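PDB 3NFQ: transcription factor SPN1 from Saccharomyces cerevisiae, which acts in the regulation of RNA polymerase II transcription and may work at both the recruitment and the post-recruitment steps of the TATA-binding protein. Local coordinates for residues Gly91-Phe96 / Ile126-Ser131; Trp84-Pro89 / Gly122-Phe127; Glu24-Ala29 / Leu78-Ile83; Gln30-Thr35 / Ala49-Lys54. All coordinates share one frame; numbering follows the deposited sequence.

Interaction 1 (Gly91-Phe96 / Ile126-Ser131)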
loop_
_atom_site.group_PDB
_atom_site.type_symbol
_atom_site.label_atom_id
_atom_site.label_comp_id
_atom_site.label_asym_id
_atom_site.label_seq_id
_atom_site.Cartn_x
_atom_site.Cartn_y
_atom_site.Cartn_z
ATOM N N GLY A 91 -5.492 -5.819 -14.891
ATOM C CA GLY A 91 -4.499 -6.651 -14.259
ATOM C C GLY A 91 -3.184 -5.950 -14.030
ATOM O O GLY A 91 -2.283 -6.531 -13.425
ATOM N N SER A 92 -3.086 -4.694 -14.471
ATOM C CA SER A 92 -1.806 -3.977 -14.394
ATOM C C SER A 92 -1.517 -3.461 -12.973
ATOM O O SER A 92 -2.428 -3.217 -12.166
ATOM C CB SER A 92 -1.758 -2.870 -15.419
ATOM O OG SER A 92 -2.652 -1.868 -15.032
ATOM N N LEU A 93 -0.229 -3.281 -12.686
ATOM C CA LEU A 93 0.226 -3.046 -11.353
ATOM C C LEU A 93 0.906 -1.672 -11.246
ATOM O O LEU A 93 1.275 -1.090 -12.275
ATOM C CB LEU A 93 1.205 -4.164 -11.005
ATOM C CG LEU A 93 0.484 -5.509 -10.878
ATOM C CD1 LEU A 93 1.522 -6.553 -10.811
ATOM C CD2 LEU A 93 -0.450 -5.455 -9.621
ATOM N N PRO A 94 1.058 -1.153 -10.024
ATOM C CA PRO A 94 1.874 0.093 -9.949
ATOM C C PRO A 94 3.305 -0.202 -10.320
ATOM O O PRO A 94 3.693 -1.342 -10.555
ATOM C CB PRO A 94 1.777 0.492 -8.479
ATOM C CG PRO A 94 1.551 -0.902 -7.722
ATOM C CD PRO A 94 0.623 -1.630 -8.692
ATOM N N SER A 95 4.150 0.841 -10.296
ATOM C CA SER A 95 5.492 0.644 -10.711
ATOM C C SER A 95 6.226 -0.269 -9.737
ATOM O O SER A 95 5.836 -0.411 -8.553
ATOM C CB SER A 95 6.172 2.030 -10.705
ATOM O OG SER A 95 6.299 2.527 -9.388
ATOM N N PHE A 96 7.342 -0.826 -10.213
ATOM C CA PHE A 96 8.196 -1.631 -9.405
ATOM C C PHE A 96 8.636 -0.875 -8.149
ATOM O O PHE A 96 8.698 -1.445 -7.060
ATOM C CB PHE A 96 9.469 -2.031 -10.186
ATOM C CG PHE A 96 10.382 -2.934 -9.399
ATOM C CD1 PHE A 96 10.034 -4.252 -9.184
ATOM C CD2 PHE A 96 11.559 -2.461 -8.812
ATOM C CE1 PHE A 96 10.871 -5.125 -8.471
ATOM C CE2 PHE A 96 12.376 -3.332 -8.045
ATOM C CZ PHE A 96 12.029 -4.679 -7.893
ATOM N N ILE A 126 -2.144 -11.830 -1.626
ATOM C CA ILE A 126 -2.298 -13.135 -2.271
ATOM C C ILE A 126 -2.162 -13.009 -3.804
ATOM O O ILE A 126 -1.471 -13.803 -4.448
ATOM C CB ILE A 126 -3.640 -13.821 -1.855
ATOM C CG1 ILE A 126 -3.557 -14.249 -0.379
ATOM C CG2 ILE A 126 -3.937 -15.052 -2.780
ATOM C CD1 ILE A 126 -4.858 -14.625 0.291
ATOM N N PHE A 127 -2.811 -12.004 -4.400
ATOM C CA PHE A 127 -2.720 -11.771 -5.821
ATOM C C PHE A 127 -1.236 -11.606 -6.262
ATOM O O PHE A 127 -0.799 -12.106 -7.314
ATOM C CB PHE A 127 -3.530 -10.492 -6.188
ATOM C CG PHE A 127 -3.303 -10.020 -7.603
ATOM C CD1 PHE A 127 -4.080 -10.476 -8.671
ATOM C CD2 PHE A 127 -2.279 -9.137 -7.887
ATOM C CE1 PHE A 127 -3.827 -10.054 -10.004
ATOM C CE2 PHE A 127 -2.054 -8.715 -9.200
ATOM C CZ PHE A 127 -2.796 -9.151 -10.236
ATOM N N TYR A 128 -0.448 -10.942 -5.430
ATOM C CA TYR A 128 0.993 -10.755 -5.769
ATOM C C TYR A 128 1.751 -12.120 -5.810
ATOM O O TYR A 128 2.722 -12.282 -6.563
ATOM C CB TYR A 128 1.640 -9.819 -4.765
ATOM C CG TYR A 128 1.564 -8.378 -5.261
ATOM C CD1 TYR A 128 0.370 -7.671 -5.158
ATOM C CD2 TYR A 128 2.673 -7.730 -5.836
ATOM C CE1 TYR A 128 0.265 -6.323 -5.617
ATOM C CE2 TYR A 128 2.578 -6.367 -6.284
ATOM C CZ TYR A 128 1.346 -5.682 -6.166
ATOM O OH TYR A 128 1.151 -4.381 -6.596
ATOM N N THR A 129 1.276 -13.089 -5.015
ATOM C CA THR A 129 1.923 -14.433 -4.989
ATOM C C THR A 129 1.703 -15.232 -6.266
ATOM O O THR A 129 2.517 -16.140 -6.590
ATOM C CB THR A 129 1.502 -15.286 -3.793
ATOM O OG1 THR A 129 0.145 -15.754 -3.975
ATOM C CG2 THR A 129 1.635 -14.528 -2.489
ATOM N N LYS A 130 0.648 -14.861 -6.997
ATOM C CA LYS A 130 0.154 -15.560 -8.214
ATOM C C LYS A 130 0.335 -14.857 -9.563
ATOM O O LYS A 130 0.520 -15.529 -10.593
ATOM C CB LYS A 130 -1.354 -15.813 -8.075
ATOM C CG LYS A 130 -1.767 -16.846 -7.023
ATOM C CD LYS A 130 -3.288 -16.741 -6.960
ATOM C CE LYS A 130 -3.941 -17.445 -5.768
ATOM N NZ LYS A 130 -5.413 -17.071 -5.759
ATOM N N SER A 131 0.273 -13.517 -9.600
ATOM C CA SER A 131 0.258 -12.804 -10.870
ATOM C C SER A 131 1.547 -13.014 -11.617
ATOM O O SER A 131 2.647 -12.861 -11.051
ATOM C CB SER A 131 -0.003 -11.302 -10.674
ATOM O OG SER A 131 0.536 -10.525 -11.751
HETATM O O HOH W 1 -1.759 -9.073 -13.249
#
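Leu93 and Pro94, on the loop that leads into helix 96-107, make an apolar surface contact with Phe127 and Tyr128 near the C-terminal end of helix 121-130; a water adds one polar link, and together the two segments bury 204 Å². Leu93 does most of the touching. With its CG set anti to the carbonyl carbon (chi1 -69°), it reaches toward the helix, and its methyl CD2 meets both aromatic side chains, 3.7 Å from Phe127 CE2 and 3.6 Å from Tyr128 OH. Its other methyl, CD1, approaches Ser131. Pro94 comes at Tyr128 from the opposite direction, with Pro94 CD 3.5 Å from Tyr128 OH. That phenol oxygen therefore sits among carbons, and its polar need is met by a hydrogen bond to the backbone O of Leu85. A phenylalanine in place of Tyr128 would probably leave the Leu85 carbonyl without this donor and thin the packing around Pro94. Earlier in the loop, Gly91 O lies at the edge of the Phe127 ring and accepts from a water at 2.6 Å, which in turn lies 3.1 Å from Ser131 OG. Ser131 OG also accepts a hydrogen bond from Arg133 N. Around this patch, Tyr128 packs edge-to-face with Phe103 of helix 96-107 and touches Ala142 of helix 136-149, so its ring sits where three helices meet.

Interaction 2 (Trp84-Pro89 / Gly122-Phe127)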
loop_
_atom_site.group_PDB
_atom_site.type_symbol
_atom_site.label_atom_id
_atom_site.label_comp_id
_atom_site.label_asym_id
_atom_site.label_seq_id
_atom_site.Cartn_x
_atom_site.Cartn_y
_atom_site.Cartn_z
ATOM N N TRP A 84 -2.891 1.498 -3.140
ATOM C CA TRP A 84 -1.708 1.669 -3.988
ATOM C C TRP A 84 -1.230 0.389 -4.679
ATOM O O TRP A 84 -0.812 0.437 -5.825
ATOM C CB TRP A 84 -0.552 2.317 -3.204
ATOM C CG TRP A 84 -0.758 3.751 -2.950
ATOM C CD1 TRP A 84 -1.946 4.424 -2.889
ATOM C CD2 TRP A 84 0.259 4.702 -2.682
ATOM N NE1 TRP A 84 -1.725 5.739 -2.568
ATOM C CE2 TRP A 84 -0.378 5.943 -2.464
ATOM C CE3 TRP A 84 1.652 4.638 -2.628
ATOM C CZ2 TRP A 84 0.309 7.088 -2.204
ATOM C CZ3 TRP A 84 2.360 5.802 -2.334
ATOM C CH2 TRP A 84 1.700 7.006 -2.128
ATOM N N LEU A 85 -1.339 -0.767 -4.018
ATOM C CA LEU A 85 -0.758 -2.013 -4.548
ATOM C C LEU A 85 -1.723 -2.719 -5.483
ATOM O O LEU A 85 -1.306 -3.499 -6.335
ATOM C CB LEU A 85 -0.456 -2.942 -3.355
ATOM C CG LEU A 85 0.812 -2.535 -2.549
ATOM C CD1 LEU A 85 0.944 -3.377 -1.284
ATOM C CD2 LEU A 85 2.040 -2.647 -3.442
ATOM N N GLU A 86 -3.012 -2.491 -5.287
ATOM C CA GLU A 86 -3.979 -3.353 -5.971
ATOM C C GLU A 86 -3.955 -3.201 -7.476
ATOM O O GLU A 86 -3.708 -2.102 -8.019
ATOM C CB GLU A 86 -5.410 -3.132 -5.408
ATOM C CG GLU A 86 -6.149 -1.985 -5.960
ATOM C CD GLU A 86 -7.409 -1.609 -5.136
ATOM O OE1 GLU A 86 -7.874 -2.433 -4.345
ATOM O OE2 GLU A 86 -7.928 -0.482 -5.300
ATOM N N PRO A 87 -4.216 -4.313 -8.182
ATOM C CA PRO A 87 -4.215 -4.270 -9.624
ATOM C C PRO A 87 -5.414 -3.525 -10.128
ATOM O O PRO A 87 -6.482 -3.528 -9.491
ATOM C CB PRO A 87 -4.308 -5.756 -10.052
ATOM C CG PRO A 87 -4.802 -6.453 -8.885
ATOM C CD PRO A 87 -4.396 -5.679 -7.654
ATOM N N LEU A 88 -5.261 -2.949 -11.308
ATOM C CA LEU A 88 -6.389 -2.314 -11.963
ATOM C C LEU A 88 -7.144 -3.466 -12.612
ATOM O O LEU A 88 -6.639 -4.584 -12.664
ATOM C CB LEU A 88 -5.914 -1.369 -13.060
ATOM C CG LEU A 88 -5.010 -0.189 -12.587
ATOM C CD1 LEU A 88 -4.732 0.653 -13.804
ATOM C CD2 LEU A 88 -5.735 0.614 -11.611
ATOM N N PRO A 89 -8.341 -3.187 -13.115
ATOM C CA PRO A 89 -9.159 -4.236 -13.744
ATOM C C PRO A 89 -8.514 -5.006 -14.908
ATOM O O PRO A 89 -8.757 -6.225 -15.048
ATOM C CB PRO A 89 -10.395 -3.457 -14.182
ATOM C CG PRO A 89 -10.528 -2.351 -13.122
ATOM C CD PRO A 89 -9.066 -1.906 -13.003
ATOM N N GLY A 122 -5.091 -8.474 2.522
ATOM C CA GLY A 122 -4.840 -9.922 2.391
ATOM C C GLY A 122 -5.051 -10.382 0.967
ATOM O O GLY A 122 -4.204 -11.089 0.421
ATOM N N ARG A 123 -6.206 -10.063 0.362
ATOM C CA ARG A 123 -6.459 -10.587 -0.984
ATOM C C ARG A 123 -5.576 -10.003 -2.041
ATOM O O ARG A 123 -5.280 -10.668 -3.007
ATOM C CB ARG A 123 -7.917 -10.497 -1.435
ATOM C CG ARG A 123 -8.556 -9.179 -1.296
ATOM C CD ARG A 123 -10.176 -9.362 -1.118
ATOM N NE ARG A 123 -10.685 -10.513 -1.868
ATOM C CZ ARG A 123 -10.776 -10.525 -3.195
ATOM N NH1 ARG A 123 -10.393 -9.436 -3.852
ATOM N NH2 ARG A 123 -11.222 -11.606 -3.861
ATOM N N VAL A 124 -5.098 -8.785 -1.808
ATOM C CA VAL A 124 -4.130 -8.135 -2.731
ATOM C C VAL A 124 -2.722 -8.789 -2.625
ATOM O O VAL A 124 -2.102 -9.119 -3.640
ATOM C CB VAL A 124 -4.104 -6.608 -2.517
ATOM C CG1 VAL A 124 -2.992 -6.006 -3.403
ATOM C CG2 VAL A 124 -5.491 -5.963 -2.992
ATOM N N VAL A 125 -2.269 -9.060 -1.407
ATOM C CA VAL A 125 -0.962 -9.718 -1.220
ATOM C C VAL A 125 -1.017 -11.144 -1.803
ATOM O O VAL A 125 -0.065 -11.610 -2.469
ATOM C CB VAL A 125 -0.490 -9.668 0.277
ATOM C CG1 VAL A 125 0.820 -10.485 0.502
ATOM C CG2 VAL A 125 -0.267 -8.226 0.678
ATOM N N ILE A 126 -2.144 -11.830 -1.626
ATOM C CA ILE A 126 -2.298 -13.135 -2.271
ATOM C C ILE A 126 -2.162 -13.009 -3.804
ATOM O O ILE A 126 -1.471 -13.803 -4.448
ATOM C CB ILE A 126 -3.640 -13.821 -1.855
ATOM C CG1 ILE A 126 -3.557 -14.249 -0.379
ATOM C CG2 ILE A 126 -3.937 -15.052 -2.780
ATOM C CD1 ILE A 126 -4.858 -14.625 0.291
ATOM N N PHE A 127 -2.811 -12.004 -4.400
ATOM C CA PHE A 127 -2.720 -11.771 -5.821
ATOM C C PHE A 127 -1.236 -11.606 -6.262
ATOM O O PHE A 127 -0.799 -12.106 -7.314
ATOM C CB PHE A 127 -3.530 -10.492 -6.188
ATOM C CG PHE A 127 -3.303 -10.020 -7.603
ATOM C CD1 PHE A 127 -4.080 -10.476 -8.671
ATOM C CD2 PHE A 127 -2.279 -9.137 -7.887
ATOM C CE1 PHE A 127 -3.827 -10.054 -10.004
ATOM C CE2 PHE A 127 -2.054 -8.715 -9.200
ATOM C CZ PHE A 127 -2.796 -9.151 -10.236
#
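Pro87 points its CG corner at the middle of one face of the Phe127 ring, and one helical turn back Val124 fits against Leu85 and Glu86, where helix 77-85 gives way to loop. The first pairing is a CH-pi contact: Pro87 CG stands 3.6 Å from the centroid of the Phe127 ring, only 12° off its normal. CB of the proline leans over the rim of the same face and reaches Phe127 CZ at 3.7 Å. Because Phe127 carries its CG anti to the backbone N (chi1 170°) with the ring turned squarely across that bond (chi2 89°), a broad face is offered to the loop. Replacing Phe127 by alanine would probably take away the face that Pro87 CG rests on and leave a gap between loop and helix. Val124 has CG1 anti to the backbone N and CG2 anti to the carbonyl carbon, which spreads the methyls over Leu85 and Glu86. Val124 CG1 lies 4.0 Å from Leu85 CB and also touches the backbone CA of Glu86, while Val124 CG2 meets Glu86 CB at 3.7 Å. Glu86 offers only the foot of its side chain to this contact; beyond CG the chain runs extended, and OE1 makes a salt bridge with Arg82. No hydrogen bond joins the two segments. Leu85 also touches Leu102 of helix 96-107. The arrangement, a helix C-terminus and the proline that follows it docked on a second helix through aliphatic and aromatic side chains, belongs to the all-helical bundle of the TFIIS N-terminal family.

Interaction 3 (Glu24-Ala29 / Leu78-Ile83)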
loop_
_atom_site.group_PDB
_atom_site.type_symbol
_atom_site.label_atom_id
_atom_site.label_comp_id
_atom_site.label_asym_id
_atom_site.label_seq_id
_atom_site.Cartn_x
_atom_site.Cartn_y
_atom_site.Cartn_z
ATOM N N GLU A 24 -4.461 11.632 2.190
ATOM C CA GLU A 24 -3.564 12.037 1.142
ATOM C C GLU A 24 -3.222 10.896 0.190
ATOM O O GLU A 24 -3.014 11.134 -1.002
ATOM C CB GLU A 24 -2.236 12.521 1.707
ATOM C CG GLU A 24 -2.330 13.815 2.552
ATOM C CD GLU A 24 -2.453 15.069 1.681
ATOM O OE1 GLU A 24 -1.919 15.047 0.545
ATOM O OE2 GLU A 24 -3.080 16.069 2.131
HETATM N N MSE A 25 -3.047 9.688 0.739
HETATM C CA MSE A 25 -2.717 8.546 -0.132
HETATM C C MSE A 25 -3.858 8.262 -1.060
HETATM O O MSE A 25 -3.655 7.947 -2.249
HETATM C CB MSE A 25 -2.376 7.315 0.741
HETATM C CG MSE A 25 -1.069 7.495 1.407
HETATM SE SE MSE A 25 -0.678 5.783 2.420
HETATM C CE MSE A 25 -0.130 4.716 0.833
ATOM N N ASN A 26 -5.087 8.321 -0.531
ATOM C CA ASN A 26 -6.239 8.040 -1.396
ATOM C C ASN A 26 -6.408 9.104 -2.474
ATOM O O ASN A 26 -6.762 8.784 -3.599
ATOM C CB ASN A 26 -7.573 7.949 -0.599
ATOM C CG ASN A 26 -7.577 6.846 0.408
ATOM O OD1 ASN A 26 -8.391 6.853 1.375
ATOM N ND2 ASN A 26 -6.672 5.883 0.231
ATOM N N ILE A 27 -6.178 10.364 -2.113
ATOM C CA ILE A 27 -6.296 11.460 -3.100
ATOM C C ILE A 27 -5.236 11.262 -4.167
ATOM O O ILE A 27 -5.482 11.372 -5.352
ATOM C CB ILE A 27 -6.098 12.837 -2.427
ATOM C CG1 ILE A 27 -7.339 13.187 -1.605
ATOM C CG2 ILE A 27 -5.798 13.914 -3.514
ATOM C CD1 ILE A 27 -7.093 14.240 -0.477
ATOM N N ALA A 28 -4.023 10.929 -3.765
ATOM C CA ALA A 28 -2.989 10.686 -4.793
ATOM C C ALA A 28 -3.320 9.542 -5.723
ATOM O O ALA A 28 -3.098 9.606 -6.948
ATOM C CB ALA A 28 -1.641 10.453 -4.129
ATOM N N ALA A 29 -3.888 8.464 -5.171
ATOM C CA ALA A 29 -4.208 7.332 -5.995
ATOM C C ALA A 29 -5.322 7.634 -7.029
ATOM O O ALA A 29 -5.261 7.177 -8.205
ATOM C CB ALA A 29 -4.594 6.179 -5.118
ATOM N N LEU A 78 -3.460 0.625 6.402
ATOM C CA LEU A 78 -3.193 -0.445 5.406
ATOM C C LEU A 78 -4.215 -0.490 4.275
ATOM O O LEU A 78 -3.966 -0.993 3.204
ATOM C CB LEU A 78 -3.063 -1.777 6.120
ATOM C CG LEU A 78 -1.860 -1.982 7.025
ATOM C CD1 LEU A 78 -1.811 -3.452 7.582
ATOM C CD2 LEU A 78 -0.622 -1.636 6.223
ATOM N N GLN A 79 -5.381 0.091 4.504
ATOM C CA GLN A 79 -6.361 0.190 3.419
ATOM C C GLN A 79 -5.826 1.015 2.274
ATOM O O GLN A 79 -6.011 0.700 1.113
ATOM C CB GLN A 79 -7.653 0.854 3.918
ATOM C CG GLN A 79 -8.806 0.537 2.931
ATOM C CD GLN A 79 -10.091 1.181 3.390
ATOM O OE1 GLN A 79 -11.132 0.518 3.501
ATOM N NE2 GLN A 79 -10.010 2.458 3.709
ATOM N N SER A 80 -5.260 2.155 2.610
ATOM C CA SER A 80 -4.643 3.006 1.596
ATOM C C SER A 80 -3.411 2.364 0.947
ATOM O O SER A 80 -3.196 2.566 -0.224
ATOM C CB SER A 80 -4.228 4.333 2.203
ATOM O OG SER A 80 -5.369 5.091 2.613
ATOM N N VAL A 81 -2.614 1.633 1.724
ATOM C CA VAL A 81 -1.480 0.851 1.159
ATOM C C VAL A 81 -1.994 -0.158 0.187
ATOM O O VAL A 81 -1.487 -0.313 -0.924
ATOM C CB VAL A 81 -0.654 0.157 2.273
ATOM C CG1 VAL A 81 0.440 -0.799 1.667
ATOM C CG2 VAL A 81 -0.064 1.218 3.189
ATOM N N ARG A 82 -3.085 -0.814 0.554
ATOM C CA ARG A 82 -3.656 -1.775 -0.326
ATOM C C ARG A 82 -4.136 -1.142 -1.602
ATOM O O ARG A 82 -3.997 -1.729 -2.680
ATOM C CB ARG A 82 -4.856 -2.393 0.395
ATOM C CG ARG A 82 -5.622 -3.341 -0.457
ATOM C CD ARG A 82 -7.056 -3.216 0.015
ATOM N NE ARG A 82 -7.811 -2.517 -0.943
ATOM C CZ ARG A 82 -8.982 -1.902 -0.792
ATOM N NH1 ARG A 82 -9.658 -1.773 0.349
ATOM N NH2 ARG A 82 -9.460 -1.363 -1.892
ATOM N N ILE A 83 -4.733 0.047 -1.505
ATOM C CA ILE A 83 -5.199 0.732 -2.748
ATOM C C ILE A 83 -4.024 1.059 -3.701
ATOM O O ILE A 83 -4.134 0.942 -4.928
ATOM C CB ILE A 83 -5.951 2.035 -2.376
ATOM C CG1 ILE A 83 -7.333 1.651 -1.853
ATOM C CG2 ILE A 83 -6.195 2.942 -3.616
ATOM C CD1 ILE A 83 -7.992 2.817 -1.052
HETATM O O HOH W 2 -4.493 5.048 -1.228
HETATM O O HOH W 3 -8.250 4.371 2.913
#
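Segments 24-29 and 78-83 run side by side in nearly the same direction, their axes 9.3 Å apart at an angle of 17°, with the CA atoms of Asn26 and Ser80 closest at 6.1 Å. This is helix-on-helix packing inside an all-helical bundle, joining the long N-terminal helix 10-42 to helix 77-85, and it is largely buried. Ser80 is small enough to admit its neighbours. Met25, present as selenomethionine, lays its chain along it, and Met25 SE lies 3.8 Å from Ser80 CB. A bend at the end of that chain (chi3 77°) carries the methyl CE over the backbone of Ser80 toward Val81 CG2. Farther along, Ala29 CB packs on Ile83 CG2 at 3.9 Å, and Ile83 CD1 comes against Asn26 ND2, so apolar contacts flank the polar one. Helix 51-63 adds Leu55 and Val59 against Met25, and the carbonyl O of Met25 accepts a hydrogen bond from Trp84 NE1. The polar centre is the Asn26 amide. Its ND2 gives a short but poorly aligned, weak bond to Ser80 OG, which is also bonded to Lys22 O, and a bond to a water that donates onward to Ser80 O. On the other branch, Asn26 OD1 accepts from a second water at 2.9 Å, and that same water accepts from Gln79 NE2 at 2.7 Å and lies 3.0 Å from Ser80 OG.

Interaction 4 (Gln30-Thr35 / Ala49-Lys54)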
loop_
_atom_site.group_PDB
_atom_site.type_symbol
_atom_site.label_atom_id
_atom_site.label_comp_id
_atom_site.label_asym_id
_atom_site.label_seq_id
_atom_site.Cartn_x
_atom_site.Cartn_y
_atom_site.Cartn_z
ATOM N N GLN A 30 -6.346 8.359 -6.567
ATOM C CA GLN A 30 -7.445 8.813 -7.444
ATOM C C GLN A 30 -6.935 9.781 -8.501
ATOM O O GLN A 30 -7.224 9.647 -9.664
ATOM C CB GLN A 30 -8.573 9.462 -6.608
ATOM C CG GLN A 30 -9.867 9.679 -7.467
ATOM C CD GLN A 30 -10.297 8.391 -8.230
ATOM O OE1 GLN A 30 -10.432 7.319 -7.638
ATOM N NE2 GLN A 30 -10.471 8.504 -9.564
ATOM N N LEU A 31 -6.132 10.746 -8.107
ATOM C CA LEU A 31 -5.543 11.624 -9.148
ATOM C C LEU A 31 -4.763 10.865 -10.217
ATOM O O LEU A 31 -4.905 11.136 -11.422
ATOM C CB LEU A 31 -4.690 12.736 -8.544
ATOM C CG LEU A 31 -5.427 13.750 -7.700
ATOM C CD1 LEU A 31 -4.433 14.568 -6.930
ATOM C CD2 LEU A 31 -6.338 14.650 -8.522
ATOM N N ASP A 32 -3.919 9.924 -9.793
ATOM C CA ASP A 32 -3.148 9.111 -10.732
ATOM C C ASP A 32 -4.058 8.246 -11.635
ATOM O O ASP A 32 -3.808 8.109 -12.821
ATOM C CB ASP A 32 -2.142 8.231 -9.956
ATOM C CG ASP A 32 -0.911 9.021 -9.507
ATOM O OD1 ASP A 32 -0.875 10.228 -9.844
ATOM O OD2 ASP A 32 -0.002 8.455 -8.833
ATOM N N ILE A 33 -5.114 7.672 -11.087
ATOM C CA ILE A 33 -6.033 6.956 -11.944
ATOM C C ILE A 33 -6.643 7.910 -13.031
ATOM O O ILE A 33 -6.787 7.532 -14.221
ATOM C CB ILE A 33 -7.145 6.245 -11.103
ATOM C CG1 ILE A 33 -6.592 5.029 -10.347
ATOM C CG2 ILE A 33 -8.296 5.743 -12.010
ATOM C CD1 ILE A 33 -6.006 3.988 -11.260
ATOM N N ASP A 34 -7.005 9.136 -12.630
ATOM C CA ASP A 34 -7.556 10.092 -13.589
ATOM C C ASP A 34 -6.544 10.342 -14.676
ATOM O O ASP A 34 -6.890 10.347 -15.863
ATOM C CB ASP A 34 -7.957 11.411 -12.920
ATOM C CG ASP A 34 -9.131 11.273 -11.949
ATOM O OD1 ASP A 34 -9.846 10.235 -11.936
ATOM O OD2 ASP A 34 -9.332 12.235 -11.166
ATOM N N THR A 35 -5.282 10.560 -14.289
ATOM C CA THR A 35 -4.236 10.814 -15.272
ATOM C C THR A 35 -3.995 9.657 -16.245
ATOM O O THR A 35 -3.830 9.862 -17.492
ATOM C CB THR A 35 -2.918 11.148 -14.598
ATOM O OG1 THR A 35 -3.042 12.361 -13.872
ATOM C CG2 THR A 35 -1.786 11.266 -15.583
ATOM N N ALA A 49 1.326 9.791 -14.501
ATOM C CA ALA A 49 0.858 9.849 -13.113
ATOM C C ALA A 49 2.045 10.020 -12.123
ATOM O O ALA A 49 3.046 9.295 -12.149
ATOM C CB ALA A 49 0.005 8.601 -12.828
HETATM N N MSE A 50 2.005 11.066 -11.335
HETATM C CA MSE A 50 3.095 11.307 -10.416
HETATM C C MSE A 50 2.682 11.499 -8.983
HETATM O O MSE A 50 3.559 11.669 -8.159
HETATM C CB MSE A 50 3.901 12.560 -10.837
HETATM C CG MSE A 50 4.404 12.482 -12.251
HETATM SE SE MSE A 50 5.615 14.066 -12.551
HETATM C CE MSE A 50 4.252 15.623 -12.238
ATOM N N GLN A 51 1.387 11.472 -8.644
ATOM C CA GLN A 51 1.033 11.887 -7.297
ATOM C C GLN A 51 1.529 10.905 -6.223
ATOM O O GLN A 51 2.051 11.337 -5.191
ATOM C CB GLN A 51 -0.460 12.180 -7.131
ATOM C CG GLN A 51 -0.980 13.345 -8.024
ATOM C CD GLN A 51 -0.192 14.643 -7.745
ATOM O OE1 GLN A 51 0.577 15.044 -8.584
ATOM N NE2 GLN A 51 -0.368 15.252 -6.563
ATOM N N LYS A 52 1.284 9.618 -6.430
ATOM C CA LYS A 52 1.798 8.603 -5.498
ATOM C C LYS A 52 3.319 8.664 -5.335
ATOM O O LYS A 52 3.801 8.670 -4.204
ATOM C CB LYS A 52 1.394 7.207 -5.950
ATOM C CG LYS A 52 -0.094 7.003 -5.967
ATOM C CD LYS A 52 -0.341 5.476 -6.172
ATOM C CE LYS A 52 0.088 4.856 -7.534
ATOM N NZ LYS A 52 -0.648 5.581 -8.673
ATOM N N VAL A 53 4.062 8.746 -6.432
ATOM C CA VAL A 53 5.547 8.793 -6.303
ATOM C C VAL A 53 6.013 10.001 -5.575
ATOM O O VAL A 53 6.997 9.939 -4.853
ATOM C CB VAL A 53 6.346 8.622 -7.641
ATOM C CG1 VAL A 53 6.050 7.297 -8.275
ATOM C CG2 VAL A 53 6.087 9.737 -8.636
ATOM N N LYS A 54 5.301 11.122 -5.715
ATOM C CA LYS A 54 5.699 12.278 -4.945
ATOM C C LYS A 54 5.450 12.105 -3.477
ATOM O O LYS A 54 6.153 12.694 -2.675
ATOM C CB LYS A 54 4.934 13.531 -5.375
ATOM C CG LYS A 54 5.335 14.029 -6.737
ATOM C CD LYS A 54 4.634 15.389 -6.954
ATOM C CE LYS A 54 4.736 15.812 -8.390
ATOM N NZ LYS A 54 3.733 16.898 -8.705
HETATM O O HOH W 4 2.689 8.108 -9.116
#
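The carboxylate of Asp32 is pressed on one face by Ala49 CB, 3.5 Å from Asp32 CG, while the backbone N of Lys52 comes in from the other face, tilted 35° out of the plane. Two more donors lie at its edges. Gln51 N bonds the syn lone pair of Asp32 OD1 at 2.8 Å, and Lys52 NZ closes a salt bridge of 3.0 Å on the anti lone pair of Asp32 OD2. Lys52 N also bonds OD2, at 3.0 Å and nearly straight (167°), so that one oxygen serves both donors of the lysine, and a water donates to it as well, on the Ala49 side. The lysine chain is bent at chi3 and chi4, which brings NZ back to the same carboxylate oxygen that the Lys52 backbone N bonds. So many donors, together with the positive end of the helix dipole, would probably keep Asp32 ionised although it is buried. Its rotation is fixed by bonds at both oxygens. Beside it, Leu31 CB rests on Gln51 CG at 3.8 Å, and Thr35 CG2 lies against the backbone of Ala49. The water also accepts from Val53 N. Asp32 thus takes the N-H groups of Gln51 and Lys52, the first two residues after the N-cap Met50: helix N-terminal capping supplied from another helix, which ties the start of helix 51-63 to helix 10-42 in the helical bundle.

Along the chain, interaction 3 opens on helix 10-42 and interaction 4 follows on the same helix, closing before helix 77-85 completes interaction 3; interactions 2 and 1 come later and both end on helix 121-130. Interactions 1 and 2 are close neighbours, their centres 6 Å apart, sharing Ile126 and Phe127. Interactions 3 and 4 lie 11 Å apart, while 1 and 4 are the most distant pair, at 18 Å between centres. Helix 77-85 ties the groups together: it serves interactions 2 and 3, and Trp84 near its end touches both Met25 and Lys52. The long N-terminal helix thereby packs as part of one continuous helical domain, which includes the TFIIS N-terminal-like region.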